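Local coordinates for protein putative branched-chain amino acid ABC transporter (Rhodospirillum rubrum ATCC 11170, PDB 3HUT) that probably binds branched-chain amino acids or related small ligands outside the cytoplasm and delivers them to an ABC transporter, at residues Arg29-Arg34 and Ile288-Val293; Asp33-Asn36 and Gly40-Gly43; Lys233-Asp236 and Ala241-Gly244. All blocks are in the same frame, centred on the assembly; numbering follows the deposited sequence.

Contact 1: residues Arg29-Arg34 and Ile288-Val293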
ATOM      1  N   ARG A  29      -4.113  13.708  11.951  1.00 11.24           N
ATOM      2  CA  ARG A  29      -3.871  14.690  13.000  1.00 12.50           C
ATOM      3  C   ARG A  29      -2.380  14.965  13.192  1.00 10.54           C
ATOM      4  O   ARG A  29      -1.961  16.116  13.291  1.00  8.99           O
ATOM      5  CB  ARG A  29      -4.497  14.186  14.307  1.00 16.27           C
ATOM      6  CG  ARG A  29      -3.991  14.841  15.587  1.00 23.22           C
ATOM      7  CD  ARG A  29      -4.495  16.262  15.768  1.00 29.91           C
ATOM      8  NE  ARG A  29      -4.250  16.734  17.131  1.00 35.16           N
ATOM      9  CZ  ARG A  29      -4.525  17.959  17.567  1.00 37.80           C
ATOM     10  NH1 ARG A  29      -5.060  18.853  16.746  1.00 39.85           N
ATOM     11  NH2 ARG A  29      -4.270  18.290  18.828  1.00 39.35           N
ATOM     12  N   LEU A  30      -1.582  13.905  13.244  1.00  9.80           N
ATOM     13  CA  LEU A  30      -0.141  14.050  13.437  1.00 10.55           C
ATOM     14  C   LEU A  30       0.495  14.856  12.302  1.00 10.71           C
ATOM     15  O   LEU A  30       1.252  15.795  12.540  1.00 10.61           O
ATOM     16  CB  LEU A  30       0.510  12.670  13.516  1.00 13.73           C
ATOM     17  CG  LEU A  30       1.923  12.576  14.092  1.00 15.66           C
ATOM     18  CD1 LEU A  30       1.931  13.090  15.521  1.00 16.96           C
ATOM     19  CD2 LEU A  30       2.383  11.126  14.065  1.00 17.02           C
ATOM     20  N   GLN A  31       0.185  14.477  11.067  1.00  9.92           N
ATOM     21  CA  GLN A  31       0.723  15.150   9.887  1.00  8.16           C
ATOM     22  C   GLN A  31       0.273  16.614   9.803  1.00  8.64           C
ATOM     23  O   GLN A  31       1.089  17.521   9.605  1.00  7.01           O
ATOM     24  CB  GLN A  31       0.274  14.399   8.631  1.00  8.69           C
ATOM     25  CG  GLN A  31       0.969  14.801   7.334  1.00  9.53           C
ATOM     26  CD  GLN A  31       2.434  14.387   7.290  1.00 10.60           C
ATOM     27  OE1 GLN A  31       3.314  15.105   7.776  1.00 10.82           O
ATOM     28  NE2 GLN A  31       2.700  13.215   6.710  1.00  8.56           N
ATOM     29  N   LEU A  32      -1.030  16.839   9.946  1.00  6.91           N
ATOM     30  CA  LEU A  32      -1.577  18.186   9.869  1.00  9.17           C
ATOM     31  C   LEU A  32      -0.961  19.093  10.927  1.00  9.92           C
ATOM     32  O   LEU A  32      -0.534  20.210  10.631  1.00 10.71           O
ATOM     33  CB  LEU A  32      -3.098  18.155  10.044  1.00  8.85           C
ATOM     34  CG  LEU A  32      -3.808  19.493   9.835  1.00 10.71           C
ATOM     35  CD1 LEU A  32      -3.652  19.928   8.381  1.00 12.40           C
ATOM     36  CD2 LEU A  32      -5.273  19.360  10.196  1.00  9.78           C
ATOM     37  N   ASP A  33      -0.910  18.616  12.165  1.00 12.56           N
ATOM     38  CA  ASP A  33      -0.342  19.423  13.230  1.00 13.73           C
ATOM     39  C   ASP A  33       1.099  19.805  12.910  1.00 15.12           C
ATOM     40  O   ASP A  33       1.492  20.956  13.104  1.00 15.22           O
ATOM     41  CB  ASP A  33      -0.425  18.684  14.571  1.00 14.88           C
ATOM     42  CG  ASP A  33      -1.835  18.663  15.136  1.00 16.63           C
ATOM     43  OD1 ASP A  33      -2.721  19.347  14.576  1.00 15.88           O
ATOM     44  OD2 ASP A  33      -2.057  17.966  16.146  1.00 17.73           O
ATOM     45  N   ARG A  34       1.882  18.856  12.397  1.00 15.93           N
ATOM     46  CA  ARG A  34       3.275  19.150  12.058  1.00 16.49           C
ATOM     47  C   ARG A  34       3.347  20.189  10.952  1.00 14.90           C
ATOM     48  O   ARG A  34       4.122  21.142  11.032  1.00 15.24           O
ATOM     49  CB  ARG A  34       4.014  17.891  11.596  1.00 19.11           C
ATOM     50  CG  ARG A  34       4.087  16.795  12.631  1.00 25.81           C
ATOM     51  CD  ARG A  34       5.137  15.760  12.263  1.00 30.03           C
ATOM     52  NE  ARG A  34       4.891  14.483  12.927  1.00 34.95           N
ATOM     53  CZ  ARG A  34       5.711  13.437  12.873  1.00 36.32           C
ATOM     54  NH1 ARG A  34       6.847  13.510  12.192  1.00 36.76           N
ATOM     55  NH2 ARG A  34       5.380  12.305  13.482  1.00 35.18           N
ATOM     56  N   ILE A 288       1.235  14.047   1.390  1.00  8.58           N
ATOM     57  CA  ILE A 288       1.329  14.268  -0.048  1.00  8.24           C
ATOM     58  C   ILE A 288       0.405  15.417  -0.443  1.00  8.96           C
ATOM     59  O   ILE A 288       0.784  16.296  -1.224  1.00  8.21           O
ATOM     60  CB  ILE A 288       0.936  12.989  -0.836  1.00  8.40           C
ATOM     61  CG1 ILE A 288       2.027  11.925  -0.659  1.00  7.59           C
ATOM     62  CG2 ILE A 288       0.738  13.319  -2.327  1.00  5.38           C
ATOM     63  CD1 ILE A 288       1.706  10.571  -1.274  1.00  6.57           C
HETATM   64  N   MSE A 289      -0.806  15.401   0.105  1.00  9.29           N
HETATM   65  CA  MSE A 289      -1.793  16.440  -0.178  1.00 11.39           C
HETATM   66  C   MSE A 289      -1.309  17.811   0.293  1.00  8.87           C
HETATM   67  O   MSE A 289      -1.341  18.785  -0.462  1.00 10.14           O
HETATM   68  CB  MSE A 289      -3.119  16.096   0.510  1.00 14.13           C
HETATM   69  CG  MSE A 289      -4.236  17.107   0.290  1.00 19.35           C
HETATM   70 SE   MSE A 289      -4.842  17.201  -1.550  1.00 30.90          SE
HETATM   71  CE  MSE A 289      -6.081  15.710  -1.531  1.00 24.13           C
ATOM     72  N   LEU A 290      -0.852  17.885   1.539  1.00  9.03           N
ATOM     73  CA  LEU A 290      -0.376  19.141   2.101  1.00  7.46           C
ATOM     74  C   LEU A 290       0.814  19.713   1.338  1.00  7.39           C
ATOM     75  O   LEU A 290       0.891  20.917   1.109  1.00  8.77           O
ATOM     76  CB  LEU A 290      -0.020  18.951   3.581  1.00  7.43           C
ATOM     77  CG  LEU A 290      -1.216  18.679   4.501  1.00  8.82           C
ATOM     78  CD1 LEU A 290      -0.738  18.340   5.912  1.00  8.12           C
ATOM     79  CD2 LEU A 290      -2.123  19.904   4.520  1.00  9.65           C
ATOM     80  N   ALA A 291       1.745  18.858   0.939  1.00  7.66           N
ATOM     81  CA  ALA A 291       2.901  19.332   0.189  1.00  8.15           C
ATOM     82  C   ALA A 291       2.413  19.947  -1.124  1.00  8.84           C
ATOM     83  O   ALA A 291       2.912  20.983  -1.556  1.00  7.70           O
ATOM     84  CB  ALA A 291       3.865  18.181  -0.090  1.00  9.76           C
ATOM     85  N   ALA A 292       1.430  19.306  -1.748  1.00  7.47           N
ATOM     86  CA  ALA A 292       0.877  19.804  -3.007  1.00  8.68           C
ATOM     87  C   ALA A 292       0.214  21.167  -2.780  1.00  9.11           C
ATOM     88  O   ALA A 292       0.367  22.088  -3.588  1.00  9.69           O
ATOM     89  CB  ALA A 292      -0.135  18.806  -3.559  1.00  8.35           C
ATOM     90  N   VAL A 293      -0.529  21.293  -1.684  1.00  9.08           N
ATOM     91  CA  VAL A 293      -1.179  22.561  -1.365  1.00  9.40           C
ATOM     92  C   VAL A 293      -0.079  23.602  -1.145  1.00 10.51           C
ATOM     93  O   VAL A 293      -0.189  24.747  -1.584  1.00 11.78           O
ATOM     94  CB  VAL A 293      -2.048  22.458  -0.079  1.00 10.73           C
ATOM     95  CG1 VAL A 293      -2.667  23.816   0.238  1.00  9.79           C
ATOM     96  CG2 VAL A 293      -3.150  21.416  -0.264  1.00  6.56           C
TER
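Leu290 reaches from helix 277-296 onto the flank of helix 18-37 and meets Leu32 with both methyls and Gln31 with CD1 alone. The evidence is one cluster of apolar distances. CD1 of Leu290 lies 4.0 Å from CA of Leu32, so this methyl sits against the helix backbone as well as between side chains. It is 4.1 Å from CD1 of Leu32, and that same Leu32 methyl is 4.2 Å from CD2 of Leu290. The two leucine side chains run at roughly a right angle. With CG placed anti to its carbonyl carbon (chi1 -68°) and chi2 nearly extended, Leu290 sends CD1 straight across the gap. Only 122 Å² is buried, and the closest CA atoms, those of Leu32 and Leu290, are 7.9 Å apart.

The two helices pack beside the parallel sheet of the lobe that holds strand 5-11, in the two-lobed fold of the leucine-binding protein family; Leu290 also touches Leu7 on that strand.

Gln31 adds an apolar contact through its aliphatic part: CG passes 4.2 Å from CD1 of Leu290, the side chains running antiparallel. Its polar end is used outside the two segments. The bend at chi2 (69°) turns the amide aside, and NE2 hydrogen-bonds the carbonyl oxygen of Tyr283, one more link to helix 277-296.

Contact 2: residues Asp33-Asn36 and Gly40-Gly43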
ATOM      1  N   ASP A  33      -0.910  18.616  12.165  1.00 12.56           N
ATOM      2  CA  ASP A  33      -0.342  19.423  13.230  1.00 13.73           C
ATOM      3  C   ASP A  33       1.099  19.805  12.910  1.00 15.12           C
ATOM      4  O   ASP A  33       1.492  20.956  13.104  1.00 15.22           O
ATOM      5  CB  ASP A  33      -0.425  18.684  14.571  1.00 14.88           C
ATOM      6  CG  ASP A  33      -1.835  18.663  15.136  1.00 16.63           C
ATOM      7  OD1 ASP A  33      -2.721  19.347  14.576  1.00 15.88           O
ATOM      8  OD2 ASP A  33      -2.057  17.966  16.146  1.00 17.73           O
ATOM      9  N   ARG A  34       1.882  18.856  12.397  1.00 15.93           N
ATOM     10  CA  ARG A  34       3.275  19.150  12.058  1.00 16.49           C
ATOM     11  C   ARG A  34       3.347  20.189  10.952  1.00 14.90           C
ATOM     12  O   ARG A  34       4.122  21.142  11.032  1.00 15.24           O
ATOM     13  CB  ARG A  34       4.014  17.891  11.596  1.00 19.11           C
ATOM     14  CG  ARG A  34       4.087  16.795  12.631  1.00 25.81           C
ATOM     15  CD  ARG A  34       5.137  15.760  12.263  1.00 30.03           C
ATOM     16  NE  ARG A  34       4.891  14.483  12.927  1.00 34.95           N
ATOM     17  CZ  ARG A  34       5.711  13.437  12.873  1.00 36.32           C
ATOM     18  NH1 ARG A  34       6.847  13.510  12.192  1.00 36.76           N
ATOM     19  NH2 ARG A  34       5.380  12.305  13.482  1.00 35.18           N
ATOM     20  N   PHE A  35       2.536  19.993   9.917  1.00 13.71           N
ATOM     21  CA  PHE A  35       2.497  20.903   8.780  1.00 13.38           C
ATOM     22  C   PHE A  35       2.188  22.331   9.234  1.00 14.54           C
ATOM     23  O   PHE A  35       2.919  23.266   8.909  1.00 13.54           O
ATOM     24  CB  PHE A  35       1.438  20.436   7.775  1.00 12.72           C
ATOM     25  CG  PHE A  35       1.419  21.226   6.494  1.00 14.14           C
ATOM     26  CD1 PHE A  35       2.384  21.014   5.515  1.00 14.94           C
ATOM     27  CD2 PHE A  35       0.435  22.183   6.270  1.00 13.87           C
ATOM     28  CE1 PHE A  35       2.368  21.744   4.325  1.00 17.13           C
ATOM     29  CE2 PHE A  35       0.409  22.917   5.090  1.00 15.09           C
ATOM     30  CZ  PHE A  35       1.378  22.698   4.114  1.00 15.34           C
ATOM     31  N   ASN A  36       1.104  22.500   9.984  1.00 13.93           N
ATOM     32  CA  ASN A  36       0.733  23.827  10.455  1.00 15.67           C
ATOM     33  C   ASN A  36       1.798  24.400  11.382  1.00 16.73           C
ATOM     34  O   ASN A  36       2.091  25.595  11.338  1.00 18.58           O
ATOM     35  CB  ASN A  36      -0.623  23.789  11.163  1.00 15.67           C
ATOM     36  CG  ASN A  36      -1.778  23.577  10.195  1.00 14.70           C
ATOM     37  OD1 ASN A  36      -1.786  24.130   9.095  1.00 15.85           O
ATOM     38  ND2 ASN A  36      -2.764  22.791  10.606  1.00 12.36           N
ATOM     39  N   GLY A  40       2.331  26.199   7.959  1.00 18.85           N
ATOM     40  CA  GLY A  40       1.232  26.026   7.027  1.00 18.56           C
ATOM     41  C   GLY A  40       1.637  26.337   5.597  1.00 17.78           C
ATOM     42  O   GLY A  40       2.726  25.969   5.154  1.00 15.97           O
ATOM     43  N   VAL A  41       0.750  27.010   4.872  1.00 19.39           N
ATOM     44  CA  VAL A  41       1.007  27.388   3.489  1.00 20.67           C
ATOM     45  C   VAL A  41       1.338  28.872   3.478  1.00 22.90           C
ATOM     46  O   VAL A  41       0.443  29.720   3.439  1.00 22.95           O
ATOM     47  CB  VAL A  41      -0.228  27.144   2.601  1.00 21.34           C
ATOM     48  CG1 VAL A  41       0.083  27.511   1.159  1.00 22.24           C
ATOM     49  CG2 VAL A  41      -0.656  25.690   2.698  1.00 22.19           C
ATOM     50  N   GLY A  42       2.629  29.181   3.526  1.00 23.30           N
ATOM     51  CA  GLY A  42       3.051  30.568   3.538  1.00 24.97           C
ATOM     52  C   GLY A  42       2.432  31.314   4.705  1.00 24.41           C
ATOM     53  O   GLY A  42       2.083  32.487   4.589  1.00 26.37           O
ATOM     54  N   GLY A  43       2.287  30.629   5.836  1.00 23.51           N
ATOM     55  CA  GLY A  43       1.708  31.263   7.007  1.00 21.98           C
ATOM     56  C   GLY A  43       0.219  31.020   7.171  1.00 21.64           C
ATOM     57  O   GLY A  43      -0.343  31.293   8.230  1.00 21.52           O
TER
HETATM   58  O   HOH W   1       4.302  24.070   6.574  1.00 20.63           O
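Phe35 and Gly40 are joined backbone to backbone where helix 18-37 gives way to the loop leading to strand 46-52. The chain turns back closely enough to put the CA atoms of Asn36 and Gly40 4.1 Å apart. Gly40 N donates to Phe35 O at 3.1 Å, with an N-H...O angle of 150°. The donor approaches tilted from the carbonyl plane, and the bond spans five residues, one more than the step of an alpha-helix. Water 1 adds a second link, donating to Phe35 O at 2.8 Å and to Gly40 O at 2.8 Å. Phe35 O therefore accepts two bonds, one from the loop backbone and one from the water. Gly40 has positive phi (55°), a region that suits a residue without a side chain.

Among the side chains, the ring of Phe35 does most of the work. Its CG stands anti to the backbone N (chi1 -174°), which carries the ring forward beside the loop. CE2 approaches the carbonyl carbon of Gly40 at 3.7 Å. Val41 comes in at the ring edge, near its plane, with CG2 3.8 Å from Phe35 CE2. Water 1 lies above one ring face, displaced toward the rim. Asn36 turns its amide oxygen OD1 to a hydrogen bond from Val46 N.

This is the turn of a beta-alpha-beta crossover, strand 5-11 to helix 18-37 to the adjacent parallel strand 46-52. Val46 lies against both Phe35 and Val41, while helix 277-296 supplies Leu290 to Phe35 and Val293 to Val41.

Contact 3: residues Lys233-Asp236 and Ala241-Gly244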
ATOM      1  N   LYS A 233       2.851 -12.123  12.882  1.00  6.51           N
ATOM      2  CA  LYS A 233       2.195 -13.426  12.895  1.00  7.67           C
ATOM      3  C   LYS A 233       2.871 -14.418  11.956  1.00  6.61           C
ATOM      4  O   LYS A 233       2.820 -15.622  12.189  1.00  6.19           O
ATOM      5  CB  LYS A 233       0.710 -13.284  12.539  1.00  9.48           C
ATOM      6  CG  LYS A 233      -0.071 -12.462  13.561  1.00 12.73           C
ATOM      7  CD  LYS A 233      -1.536 -12.278  13.183  1.00 17.62           C
ATOM      8  CE  LYS A 233      -2.379 -13.526  13.450  1.00 24.03           C
ATOM      9  NZ  LYS A 233      -2.157 -14.644  12.479  1.00 27.68           N
ATOM     10  N   PHE A 234       3.511 -13.918  10.904  1.00  7.02           N
ATOM     11  CA  PHE A 234       4.195 -14.799   9.963  1.00  7.49           C
ATOM     12  C   PHE A 234       5.263 -15.577  10.722  1.00  8.38           C
ATOM     13  O   PHE A 234       5.448 -16.775  10.511  1.00  9.17           O
ATOM     14  CB  PHE A 234       4.840 -13.987   8.833  1.00  6.79           C
ATOM     15  CG  PHE A 234       5.528 -14.830   7.793  1.00  8.41           C
ATOM     16  CD1 PHE A 234       4.853 -15.876   7.162  1.00  9.12           C
ATOM     17  CD2 PHE A 234       6.843 -14.559   7.419  1.00  8.50           C
ATOM     18  CE1 PHE A 234       5.472 -16.640   6.169  1.00  8.64           C
ATOM     19  CE2 PHE A 234       7.476 -15.314   6.432  1.00  7.39           C
ATOM     20  CZ  PHE A 234       6.788 -16.356   5.802  1.00 10.90           C
ATOM     21  N   ILE A 235       5.945 -14.888  11.628  1.00  8.20           N
ATOM     22  CA  ILE A 235       6.992 -15.505  12.428  1.00  8.77           C
ATOM     23  C   ILE A 235       6.397 -16.316  13.583  1.00  8.17           C
ATOM     24  O   ILE A 235       6.864 -17.414  13.876  1.00  8.15           O
ATOM     25  CB  ILE A 235       7.956 -14.426  12.973  1.00  8.35           C
ATOM     26  CG1 ILE A 235       8.616 -13.704  11.788  1.00 11.37           C
ATOM     27  CG2 ILE A 235       8.999 -15.057  13.891  1.00  8.95           C
ATOM     28  CD1 ILE A 235       9.433 -12.490  12.174  1.00 15.26           C
ATOM     29  N   ASP A 236       5.368 -15.789  14.234  1.00  7.71           N
ATOM     30  CA  ASP A 236       4.752 -16.522  15.332  1.00  8.48           C
ATOM     31  C   ASP A 236       4.162 -17.833  14.824  1.00  8.45           C
ATOM     32  O   ASP A 236       4.169 -18.838  15.534  1.00  9.66           O
ATOM     33  CB  ASP A 236       3.639 -15.708  15.998  1.00 10.13           C
ATOM     34  CG  ASP A 236       4.136 -14.410  16.594  1.00 11.49           C
ATOM     35  OD1 ASP A 236       5.244 -14.399  17.168  1.00 14.67           O
ATOM     36  OD2 ASP A 236       3.406 -13.405  16.496  1.00 14.25           O
ATOM     37  N   ALA A 241      10.809 -22.333  10.483  1.00  7.65           N
ATOM     38  CA  ALA A 241      10.531 -22.556   9.068  1.00  8.67           C
ATOM     39  C   ALA A 241      10.524 -21.305   8.187  1.00  8.26           C
ATOM     40  O   ALA A 241      10.716 -21.407   6.975  1.00  8.11           O
ATOM     41  CB  ALA A 241       9.211 -23.313   8.907  1.00  8.88           C
ATOM     42  N   VAL A 242      10.310 -20.131   8.773  1.00  8.50           N
ATOM     43  CA  VAL A 242      10.284 -18.915   7.963  1.00  7.69           C
ATOM     44  C   VAL A 242      11.599 -18.141   7.952  1.00  9.34           C
ATOM     45  O   VAL A 242      11.704 -17.088   7.317  1.00  8.53           O
ATOM     46  CB  VAL A 242       9.118 -17.971   8.384  1.00 10.76           C
ATOM     47  CG1 VAL A 242       7.783 -18.682   8.160  1.00  9.70           C
ATOM     48  CG2 VAL A 242       9.263 -17.538   9.839  1.00  8.85           C
ATOM     49  N   GLU A 243      12.607 -18.661   8.645  1.00  8.56           N
ATOM     50  CA  GLU A 243      13.909 -18.002   8.667  1.00  8.77           C
ATOM     51  C   GLU A 243      14.461 -17.964   7.244  1.00  9.93           C
ATOM     52  O   GLU A 243      14.411 -18.963   6.529  1.00 11.64           O
ATOM     53  CB  GLU A 243      14.882 -18.770   9.564  1.00  9.87           C
ATOM     54  CG  GLU A 243      14.615 -18.621  11.050  1.00 10.03           C
ATOM     55  CD  GLU A 243      15.006 -17.255  11.573  1.00 11.64           C
ATOM     56  OE1 GLU A 243      16.208 -16.916  11.503  1.00 12.75           O
ATOM     57  OE2 GLU A 243      14.120 -16.522  12.058  1.00  9.79           O
ATOM     58  N   GLY A 244      14.977 -16.813   6.831  1.00  8.21           N
ATOM     59  CA  GLY A 244      15.531 -16.706   5.497  1.00  7.56           C
ATOM     60  C   GLY A 244      14.563 -16.258   4.415  1.00  7.38           C
ATOM     61  O   GLY A 244      14.992 -15.946   3.306  1.00  8.34           O
TER
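Next to Val242, which packs on Phe234, the carboxylate of Glu243 is gripped at both oxygens by backbone N-H groups, OE1 by Glu342 and OE2 by Gly343. The backbone of Gly244 also bonds to that of Val340, so the chain leaving Val242 is tied to strand 331-341 and the turn that follows it.

Between 233-236 and 241-244 themselves the contact is apolar, and Val242 carries the loop side of it. Its CG1 lies over one face of the Phe234 ring, 3.7 Å from the centroid and 23° off the ring normal, which meets the criteria for a CH-pi interaction. The methyl is displaced toward the rim: its closest ring atom is CZ of Phe234, 3.5 Å away. CB of Val242 follows onto the same ring, 3.7 Å from CE2 of Phe234. The ring is brought under the valine because CG of Phe234 stands anti to the backbone N (chi1 -178°).

The second methyl of Val242 faces the helix backbone. CG2 occupies the crowded position between the backbone N and the carbonyl carbon. It lies 3.9 Å from O of Phe234 and 4.0 Å from CA of Ile235, against the backbone of both residues. It also approaches CG1 of Ile235 at 4.3 Å, a looser contact. The CA atoms of Ile235 and Val242 come within 6.5 Å.

Phe234 is buried further by Ala207 and Leu211 of helix 204-216 and by Val245 in the loop. Strand 223-225, helix 232-238 and the parallel strand 246-249 form a beta-alpha-beta unit, and this packing closes its return turn in one lobe of the periplasmic binding protein fold.

Contacts 1 and 2 form one continuous packed region: they meet directly where Phe35 CZ lies 3.5 Å from Leu290 O and where Val41 CG2 lies 3.7 Å from Val293 CG1. Their centres are 8 Å apart, and both use helix 18-37, their segments overlapping at Asp33 and Arg34. Contact 3 belongs to the other lobe, on the opposite side of the chain's centre. Its centre is about 36 Å from that of contact 1 and about 42 Å from that of contact 2, and the nearest atoms are about 23 and 25 Å apart. In sequence, however, contact 3 is nested inside the loop that contact 1 closes, because the chain returns to the first lobe. In this family ligands bind between the lobes.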